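Local coordinates for pectate lyase (Bacillus subtilis, PDB 5AMV), which cleaves polygalacturonate by calcium-dependent elimination, giving oligosaccharides with unsaturated galacturonosyl groups at their non-reducing ends, at residues 145-159 / 186-200. Residues are numbered along the deposited sequence; the frame is centred on the assembly and turned at random.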
ATOM      1  N   PHE A 145       7.522   2.980   5.397  1.00  6.96           N
ATOM      2  CA  PHE A 145       7.907   4.339   4.969  1.00  7.09           C
ATOM      3  C   PHE A 145       6.650   5.207   4.995  1.00  7.69           C
ATOM      4  O   PHE A 145       5.646   4.820   4.409  1.00  8.31           O
ATOM      5  CB  PHE A 145       8.472   4.357   3.539  1.00  6.74           C
ATOM      6  CG  PHE A 145       9.884   3.828   3.388  1.00  7.77           C
ATOM      7  CD1 PHE A 145      10.576   3.238   4.451  1.00  7.61           C
ATOM      8  CD2 PHE A 145      10.481   3.860   2.111  1.00 11.53           C
ATOM      9  CE1 PHE A 145      11.893   2.719   4.274  1.00  9.10           C
ATOM     10  CE2 PHE A 145      11.786   3.357   1.918  1.00 10.30           C
ATOM     11  CZ  PHE A 145      12.478   2.780   2.993  1.00  8.24           C
ATOM     12  N   GLN A 146       6.698   6.364   5.679  1.00  7.83           N
ATOM     13  CA  GLN A 146       5.550   7.291   5.647  1.00  6.65           C
ATOM     14  C   GLN A 146       5.936   8.521   4.837  1.00  8.74           C
ATOM     15  O   GLN A 146       7.024   9.057   5.021  1.00  8.92           O
ATOM     16  CB  GLN A 146       5.125   7.698   7.084  1.00  8.08           C
ATOM     17  CG  GLN A 146       3.963   8.666   7.006  1.00  8.42           C
ATOM     18  CD  GLN A 146       3.275   8.977   8.328  1.00 13.06           C
ATOM     19  OE1 GLN A 146       2.043   8.816   8.437  1.00 16.21           O
ATOM     20  NE2 GLN A 146       4.039   9.466   9.320  1.00 14.61           N
ATOM     21  N   ILE A 147       5.071   8.932   3.913  1.00  9.10           N
ATOM     22  CA  ILE A 147       5.354  10.106   3.104  1.00  8.48           C
ATOM     23  C   ILE A 147       4.274  11.147   3.369  1.00  8.15           C
ATOM     24  O   ILE A 147       3.124  10.969   2.946  1.00  8.24           O
ATOM     25  CB  ILE A 147       5.495   9.792   1.559  1.00  8.89           C
ATOM     26  CG1 ILE A 147       6.468   8.637   1.320  1.00  9.26           C
ATOM     27  CG2 ILE A 147       5.920  11.070   0.829  1.00  9.95           C
ATOM     28  CD1 ILE A 147       6.307   7.962  -0.101  1.00 10.19           C
ATOM     29  N   LYS A 148       4.635  12.220   4.080  1.00  8.54           N
ATOM     30  CA  LYS A 148       3.719  13.346   4.327  1.00  8.92           C
ATOM     31  C   LYS A 148       4.127  14.547   3.496  1.00  9.79           C
ATOM     32  O   LYS A 148       3.417  15.553   3.457  1.00 10.41           O
ATOM     33  CB  LYS A 148       3.758  13.767   5.822  1.00  9.08           C
ATOM     34  CG  LYS A 148       3.559  12.602   6.771  1.00  9.27           C
ATOM     35  CD  LYS A 148       3.419  13.039   8.269  1.00 14.00           C
ATOM     36  CE  LYS A 148       4.724  13.605   8.815  1.00 20.17           C
ATOM     37  NZ  LYS A 148       4.558  14.149  10.221  1.00 22.09           N
ATOM     38  N   SER A 149       5.255  14.416   2.819  1.00  9.85           N
ATOM     39  CA  SER A 149       5.917  15.519   2.142  1.00 10.32           C
ATOM     40  C   SER A 149       5.615  15.523   0.638  1.00  9.75           C
ATOM     41  O   SER A 149       4.880  14.660   0.111  1.00 10.23           O
ATOM     42  CB  SER A 149       7.417  15.338   2.358  1.00 11.40           C
ATOM     43  OG  SER A 149       7.817  14.079   1.820  1.00 11.75           O
ATOM     44  N   ASP A 150       6.201  16.490  -0.063  1.00  9.85           N
ATOM     45  CA  ASP A 150       6.081  16.589  -1.511  1.00  9.46           C
ATOM     46  C   ASP A 150       7.327  16.120  -2.222  1.00  8.69           C
ATOM     47  O   ASP A 150       8.444  16.385  -1.780  1.00 10.17           O
ATOM     48  CB  ASP A 150       5.801  18.049  -1.916  1.00  9.04           C
ATOM     49  CG  ASP A 150       5.504  18.220  -3.422  1.00 11.12           C
ATOM     50  OD1 ASP A 150       4.330  17.998  -3.798  1.00 10.59           O
ATOM     51  OD2 ASP A 150       6.387  18.611  -4.230  1.00 12.00           O
ATOM     52  N   ASN A 151       7.120  15.458  -3.356  1.00  8.85           N
ATOM     53  CA  ASN A 151       8.161  15.240  -4.361  1.00  9.58           C
ATOM     54  C   ASN A 151       9.106  14.112  -3.955  1.00  9.62           C
ATOM     55  O   ASN A 151      10.263  14.317  -3.570  1.00  9.13           O
ATOM     56  CB  ASN A 151       8.944  16.529  -4.670  1.00  9.31           C
ATOM     57  CG  ASN A 151       9.799  16.390  -5.909  1.00 10.59           C
ATOM     58  OD1 ASN A 151       9.443  15.653  -6.834  1.00 10.16           O
ATOM     59  ND2 ASN A 151      10.917  17.114  -5.952  1.00  8.33           N
ATOM     60  N   VAL A 152       8.585  12.893  -4.063  1.00  8.01           N
ATOM     61  CA  VAL A 152       9.298  11.727  -3.558  1.00  7.00           C
ATOM     62  C   VAL A 152       9.209  10.591  -4.546  1.00  8.41           C
ATOM     63  O   VAL A 152       8.116  10.292  -5.068  1.00  8.12           O
ATOM     64  CB  VAL A 152       8.754  11.274  -2.142  1.00  6.38           C
ATOM     65  CG1 VAL A 152       9.383   9.937  -1.714  1.00  7.39           C
ATOM     66  CG2 VAL A 152       9.019  12.357  -1.054  1.00  8.13           C
ATOM     67  N   ILE A 153      10.348   9.928  -4.763  1.00  9.08           N
ATOM     68  CA  ILE A 153      10.426   8.798  -5.688  1.00  8.68           C
ATOM     69  C   ILE A 153      10.926   7.569  -4.917  1.00  8.73           C
ATOM     70  O   ILE A 153      11.931   7.664  -4.247  1.00  8.43           O
ATOM     71  CB  ILE A 153      11.373   9.126  -6.869  1.00  9.04           C
ATOM     72  CG1 ILE A 153      10.781  10.267  -7.716  1.00  7.53           C
ATOM     73  CG2 ILE A 153      11.637   7.892  -7.713  1.00  8.88           C
ATOM     74  CD1 ILE A 153      11.753  10.776  -8.788  1.00  7.89           C
ATOM     75  N   ILE A 154      10.226   6.438  -5.054  1.00  7.07           N
ATOM     76  CA  ILE A 154      10.639   5.167  -4.440  1.00  7.60           C
ATOM     77  C   ILE A 154      10.625   4.097  -5.545  1.00  5.93           C
ATOM     78  O   ILE A 154       9.564   3.848  -6.123  1.00  7.62           O
ATOM     79  CB  ILE A 154       9.638   4.721  -3.330  1.00  7.32           C
ATOM     80  CG1 ILE A 154       9.362   5.858  -2.305  1.00 11.09           C
ATOM     81  CG2 ILE A 154      10.122   3.403  -2.688  1.00  8.17           C
ATOM     82  CD1 ILE A 154      10.556   6.289  -1.483  1.00 10.58           C
ATOM     83  N   ARG A 155      11.771   3.463  -5.829  1.00  6.82           N
ATOM     84  CA  ARG A 155      11.882   2.499  -6.921  1.00  7.16           C
ATOM     85  C   ARG A 155      12.793   1.314  -6.600  1.00  7.45           C
ATOM     86  O   ARG A 155      13.796   1.469  -5.902  1.00  7.30           O
ATOM     87  CB  ARG A 155      12.401   3.145  -8.233  1.00  7.19           C
ATOM     88  CG  ARG A 155      11.582   4.398  -8.655  1.00  7.58           C
ATOM     89  CD  ARG A 155      12.132   5.101  -9.910  1.00  8.24           C
ATOM     90  NE  ARG A 155      11.922   4.277 -11.102  1.00  7.83           N
ATOM     91  CZ  ARG A 155      12.486   4.525 -12.280  1.00  9.46           C
ATOM     92  NH1 ARG A 155      13.334   5.537 -12.428  1.00 10.89           N
ATOM     93  NH2 ARG A 155      12.231   3.727 -13.308  1.00  8.82           N
ATOM     94  N   ASN A 156      12.472   0.185  -7.208  1.00  6.14           N
ATOM     95  CA  ASN A 156      13.370  -0.972  -7.310  1.00  7.65           C
ATOM     96  C   ASN A 156      13.739  -1.577  -5.953  1.00  7.94           C
ATOM     97  O   ASN A 156      14.883  -2.025  -5.744  1.00  7.78           O
ATOM     98  CB  ASN A 156      14.651  -0.610  -8.082  1.00  7.02           C
ATOM     99  CG  ASN A 156      15.389  -1.841  -8.546  1.00  8.16           C
ATOM    100  OD1 ASN A 156      14.775  -2.776  -9.063  1.00  8.30           O
ATOM    101  ND2 ASN A 156      16.725  -1.820  -8.426  1.00  7.63           N
ATOM    102  N   ILE A 157      12.753  -1.596  -5.049  1.00  6.58           N
ATOM    103  CA  ILE A 157      12.934  -2.163  -3.706  1.00  5.86           C
ATOM    104  C   ILE A 157      11.823  -3.178  -3.441  1.00  5.86           C
ATOM    105  O   ILE A 157      10.669  -2.923  -3.753  1.00  5.85           O
ATOM    106  CB  ILE A 157      12.868  -1.069  -2.605  1.00  5.29           C
ATOM    107  CG1 ILE A 157      14.031  -0.077  -2.721  1.00  6.81           C
ATOM    108  CG2 ILE A 157      12.853  -1.679  -1.152  1.00  5.14           C
ATOM    109  CD1 ILE A 157      13.623   1.333  -2.227  1.00  7.84           C
ATOM    110  N   GLU A 158      12.200  -4.258  -2.788  1.00  5.40           N
ATOM    111  CA  GLU A 158      11.254  -5.268  -2.314  1.00  6.09           C
ATOM    112  C   GLU A 158      10.965  -4.964  -0.838  1.00  6.27           C
ATOM    113  O   GLU A 158      11.853  -5.045   0.013  1.00  6.93           O
ATOM    114  CB  GLU A 158      11.797  -6.704  -2.484  1.00  7.54           C
ATOM    115  CG  GLU A 158      10.801  -7.747  -1.907  1.00  7.78           C
ATOM    116  CD  GLU A 158      11.297  -9.178  -2.032  1.00 14.57           C
ATOM    117  OE1 GLU A 158      12.344  -9.400  -2.696  1.00 16.70           O
ATOM    118  OE2 GLU A 158      10.625 -10.086  -1.504  1.00 11.34           O
ATOM    119  N   PHE A 159       9.710  -4.606  -0.540  1.00  6.40           N
ATOM    120  CA  PHE A 159       9.288  -4.370   0.855  1.00  6.28           C
ATOM    121  C   PHE A 159       8.607  -5.628   1.340  1.00  7.10           C
ATOM    122  O   PHE A 159       7.702  -6.111   0.682  1.00  7.12           O
ATOM    123  CB  PHE A 159       8.239  -3.231   0.852  1.00  6.74           C
ATOM    124  CG  PHE A 159       8.819  -1.879   0.565  1.00  6.75           C
ATOM    125  CD1 PHE A 159       9.027  -1.409  -0.761  1.00  6.86           C
ATOM    126  CD2 PHE A 159       9.169  -1.050   1.625  1.00  8.46           C
ATOM    127  CE1 PHE A 159       9.550  -0.139  -0.998  1.00  7.67           C
ATOM    128  CE2 PHE A 159       9.710   0.221   1.406  1.00  7.14           C
ATOM    129  CZ  PHE A 159       9.906   0.684   0.102  1.00  7.75           C
ATOM    130  N   ILE A 186       4.256   1.223   2.610  1.00  6.19           N
ATOM    131  CA  ILE A 186       4.362   2.660   2.334  1.00  6.31           C
ATOM    132  C   ILE A 186       2.990   3.301   2.626  1.00  6.52           C
ATOM    133  O   ILE A 186       1.953   2.833   2.122  1.00  6.69           O
ATOM    134  CB  ILE A 186       4.732   2.946   0.851  1.00  6.32           C
ATOM    135  CG1 ILE A 186       6.079   2.318   0.498  1.00  6.22           C
ATOM    136  CG2 ILE A 186       4.748   4.486   0.567  1.00  7.60           C
ATOM    137  CD1 ILE A 186       6.393   2.378  -1.012  1.00  6.05           C
ATOM    138  N   THR A 187       3.012   4.332   3.480  1.00  7.96           N
ATOM    139  CA  THR A 187       1.822   5.049   3.849  1.00  8.29           C
ATOM    140  C   THR A 187       1.968   6.482   3.317  1.00  9.76           C
ATOM    141  O   THR A 187       2.830   7.218   3.777  1.00 10.16           O
ATOM    142  CB  THR A 187       1.673   5.106   5.411  1.00  8.30           C
ATOM    143  OG1 THR A 187       1.716   3.787   5.992  1.00 10.92           O
ATOM    144  CG2 THR A 187       0.374   5.803   5.763  1.00  9.64           C
ATOM    145  N   ILE A 188       1.117   6.888   2.367  1.00  9.13           N
ATOM    146  CA  ILE A 188       1.122   8.280   1.889  1.00  8.95           C
ATOM    147  C   ILE A 188       0.103   9.040   2.676  1.00  9.95           C
ATOM    148  O   ILE A 188      -1.096   8.816   2.508  1.00 11.25           O
ATOM    149  CB  ILE A 188       0.855   8.369   0.371  1.00  9.66           C
ATOM    150  CG1 ILE A 188       1.811   7.421  -0.364  1.00  8.89           C
ATOM    151  CG2 ILE A 188       1.003   9.825  -0.107  1.00 10.36           C
ATOM    152  CD1 ILE A 188       1.564   7.339  -1.924  1.00  9.83           C
ATOM    153  N   ASN A 189       0.567   9.868   3.616  1.00  9.24           N
ATOM    154  CA  ASN A 189      -0.330  10.522   4.544  1.00 11.23           C
ATOM    155  C   ASN A 189      -0.222  12.031   4.289  1.00 10.96           C
ATOM    156  O   ASN A 189       0.622  12.680   4.861  1.00  9.89           O
ATOM    157  CB  ASN A 189       0.084  10.126   5.980  1.00 11.79           C
ATOM    158  CG  ASN A 189      -0.616  10.914   7.039  1.00 12.80           C
ATOM    159  OD1 ASN A 189      -1.627  11.572   6.783  1.00 11.56           O
ATOM    160  ND2 ASN A 189      -0.094  10.832   8.276  1.00 14.40           N
ATOM    161  N   GLY A 190      -1.046  12.554   3.381  1.00 10.98           N
ATOM    162  CA  GLY A 190      -0.952  13.940   2.954  1.00 11.10           C
ATOM    163  C   GLY A 190       0.121  14.170   1.902  1.00  9.57           C
ATOM    164  O   GLY A 190       0.265  15.269   1.389  1.00 11.08           O
ATOM    165  N   GLY A 191       0.898  13.126   1.574  1.00  8.84           N
ATOM    166  CA  GLY A 191       1.998  13.273   0.630  1.00  8.88           C
ATOM    167  C   GLY A 191       1.514  13.592  -0.786  1.00  9.75           C
ATOM    168  O   GLY A 191       0.413  13.190  -1.220  1.00  9.02           O
ATOM    169  N   THR A 192       2.342  14.329  -1.510  1.00  9.09           N
ATOM    170  CA  THR A 192       1.965  14.818  -2.831  1.00  9.44           C
ATOM    171  C   THR A 192       3.152  14.691  -3.785  1.00  9.37           C
ATOM    172  O   THR A 192       4.305  14.784  -3.372  1.00  9.38           O
ATOM    173  CB  THR A 192       1.493  16.332  -2.799  1.00  9.58           C
ATOM    174  OG1 THR A 192       2.448  17.132  -2.074  1.00  9.99           O
ATOM    175  CG2 THR A 192       0.127  16.504  -2.143  1.00  8.41           C
ATOM    176  N   HIS A 193       2.867  14.537  -5.075  1.00  9.82           N
ATOM    177  CA  HIS A 193       3.907  14.351  -6.097  1.00  7.83           C
ATOM    178  C   HIS A 193       4.804  13.186  -5.728  1.00  9.14           C
ATOM    179  O   HIS A 193       5.970  13.349  -5.361  1.00  8.18           O
ATOM    180  CB  HIS A 193       4.710  15.629  -6.412  1.00  8.18           C
ATOM    181  CG  HIS A 193       3.864  16.696  -7.021  1.00  9.57           C
ATOM    182  ND1 HIS A 193       3.428  17.790  -6.309  1.00 10.51           N
ATOM    183  CD2 HIS A 193       3.291  16.774  -8.243  1.00 12.49           C
ATOM    184  CE1 HIS A 193       2.687  18.551  -7.103  1.00 11.21           C
ATOM    185  NE2 HIS A 193       2.582  17.955  -8.278  1.00 12.02           N
ATOM    186  N   ILE A 194       4.225  12.000  -5.848  1.00  7.55           N
ATOM    187  CA  ILE A 194       4.904  10.770  -5.456  1.00  8.09           C
ATOM    188  C   ILE A 194       4.892   9.779  -6.604  1.00  8.03           C
ATOM    189  O   ILE A 194       3.902   9.615  -7.254  1.00  8.25           O
ATOM    190  CB  ILE A 194       4.288  10.162  -4.164  1.00  8.35           C
ATOM    191  CG1 ILE A 194       4.573  11.116  -2.968  1.00 10.12           C
ATOM    192  CG2 ILE A 194       4.873   8.726  -3.844  1.00  5.78           C
ATOM    193  CD1 ILE A 194       3.630  11.000  -1.861  1.00 12.24           C
ATOM    194  N   TRP A 195       6.043   9.151  -6.824  1.00  7.77           N
ATOM    195  CA  TRP A 195       6.169   8.067  -7.777  1.00  7.03           C
ATOM    196  C   TRP A 195       6.691   6.825  -7.075  1.00  7.74           C
ATOM    197  O   TRP A 195       7.781   6.857  -6.529  1.00  7.65           O
ATOM    198  CB  TRP A 195       7.144   8.443  -8.913  1.00  7.79           C
ATOM    199  CG  TRP A 195       7.203   7.475 -10.083  1.00  7.27           C
ATOM    200  CD1 TRP A 195       6.225   6.616 -10.522  1.00  6.69           C
ATOM    201  CD2 TRP A 195       8.276   7.379 -11.032  1.00  7.66           C
ATOM    202  NE1 TRP A 195       6.656   5.954 -11.681  1.00  7.48           N
ATOM    203  CE2 TRP A 195       7.914   6.403 -11.998  1.00  6.44           C
ATOM    204  CE3 TRP A 195       9.539   8.007 -11.132  1.00  7.23           C
ATOM    205  CZ2 TRP A 195       8.754   6.057 -13.067  1.00  8.89           C
ATOM    206  CZ3 TRP A 195      10.391   7.637 -12.190  1.00  7.06           C
ATOM    207  CH2 TRP A 195       9.988   6.679 -13.156  1.00  8.51           C
ATOM    208  N   ILE A 196       5.902   5.746  -7.138  1.00  6.23           N
ATOM    209  CA  ILE A 196       6.323   4.428  -6.621  1.00  5.74           C
ATOM    210  C   ILE A 196       6.402   3.521  -7.818  1.00  6.56           C
ATOM    211  O   ILE A 196       5.376   3.241  -8.454  1.00  7.55           O
ATOM    212  CB  ILE A 196       5.353   3.871  -5.576  1.00  5.55           C
ATOM    213  CG1 ILE A 196       5.252   4.836  -4.366  1.00  5.33           C
ATOM    214  CG2 ILE A 196       5.800   2.436  -5.115  1.00  4.04           C
ATOM    215  CD1 ILE A 196       4.074   4.568  -3.436  1.00  5.70           C
ATOM    216  N   ASP A 197       7.609   3.051  -8.139  1.00  6.43           N
ATOM    217  CA  ASP A 197       7.768   2.342  -9.425  1.00  6.80           C
ATOM    218  C   ASP A 197       8.709   1.137  -9.283  1.00  6.38           C
ATOM    219  O   ASP A 197       9.733   1.234  -8.599  1.00  6.71           O
ATOM    220  CB  ASP A 197       8.233   3.331 -10.498  1.00  8.13           C
ATOM    221  CG  ASP A 197       8.663   2.636 -11.801  1.00  9.24           C
ATOM    222  OD1 ASP A 197       7.802   2.412 -12.687  1.00  8.93           O
ATOM    223  OD2 ASP A 197       9.876   2.346 -11.937  1.00  7.03           O
ATOM    224  N   HIS A 198       8.335   0.014  -9.896  1.00  6.87           N
ATOM    225  CA  HIS A 198       9.210  -1.169  -9.901  1.00  6.45           C
ATOM    226  C   HIS A 198       9.607  -1.622  -8.491  1.00  8.06           C
ATOM    227  O   HIS A 198      10.771  -2.008  -8.262  1.00  8.53           O
ATOM    228  CB  HIS A 198      10.453  -0.963 -10.786  1.00  7.18           C
ATOM    229  CG  HIS A 198      10.186  -1.133 -12.266  1.00  7.07           C
ATOM    230  ND1 HIS A 198       9.971  -0.048 -13.090  1.00  7.98           N
ATOM    231  CD2 HIS A 198      10.091  -2.232 -13.051  1.00  8.24           C
ATOM    232  CE1 HIS A 198       9.732  -0.475 -14.317  1.00  8.43           C
ATOM    233  NE2 HIS A 198       9.806  -1.797 -14.325  1.00  9.47           N
ATOM    234  N   CYS A 199       8.642  -1.563  -7.564  1.00  6.79           N
ATOM    235  CA  CYS A 199       8.831  -2.120  -6.238  1.00  7.23           C
ATOM    236  C   CYS A 199       8.016  -3.409  -6.122  1.00  7.42           C
ATOM    237  O   CYS A 199       7.119  -3.659  -6.924  1.00  8.69           O
ATOM    238  CB  CYS A 199       8.376  -1.112  -5.170  1.00  7.73           C
ATOM    239  SG  CYS A 199       9.461   0.290  -5.009  1.00  7.77           S
ATOM    240  N   THR A 200       8.378  -4.254  -5.151  1.00  5.80           N
ATOM    241  CA  THR A 200       7.649  -5.492  -4.825  1.00  5.89           C
ATOM    242  C   THR A 200       7.191  -5.373  -3.411  1.00  5.89           C
ATOM    243  O   THR A 200       7.901  -4.794  -2.567  1.00  7.21           O
ATOM    244  CB  THR A 200       8.563  -6.712  -5.035  1.00  6.33           C
ATOM    245  OG1 THR A 200       8.834  -6.828  -6.444  1.00  8.10           O
ATOM    246  CG2 THR A 200       7.851  -8.000  -4.561  1.00  6.78           C
TER
HETATM  247  O   HOH W   1       1.200  15.933   4.958  1.00 26.76           O
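Arg155 lays its guanidinium over the indole of Trp195, the residue with the most surface buried here, with Trp195 CH2 3.4 Å from Arg155 CZ and the two planes 28° apart. The bend at chi3 (70°) carries NE and the guanidinium over the indole. Arg155 CD makes a separate CH-pi contact with the six-membered ring. At its edge the guanidinium grips a single carboxylate oxygen side-on: Asp197 OD2 lies 2.9 Å from Arg155 NE and 3.1 Å from Arg155 NH2, both nitrogens approaching from above the carboxylate plane. His198 ND1 donates to the same oxygen, while Asp197 OD1 is held by Ser238. Replacing Arg155 by an alanine would remove the guanidinium packed on Trp195, and is likely to leave buried Asp197 without its salt-bridge partner, though still bonded to His198 and Ser238.

On the inner face, Ile147 CG2 meets Ile194 CD1 tip to tip at 3.5 Å, and Ile147 CD1 lies 3.9 Å from Ile186 CG2. The far end of Ile186, its CD1, reaches Phe159 CE1 at 4.0 Å. Backbone ladders pair 145-147 with 186-189 and 152-155 with 194-197 in parallel, joining successive coils of the right-handed beta-helix of polysaccharide lyase family 1. At the corner, Asp150 OD1 accepts from Thr192 OG1 and His193 ND1. The chemistry is thus divided: apolar packing of isoleucines and Phe159 fills the interior, whereas among the outward-pointing side chains two carboxylate oxygens each gather several donors, and the buried Arg155-Asp197 pair probably offsets its own charges.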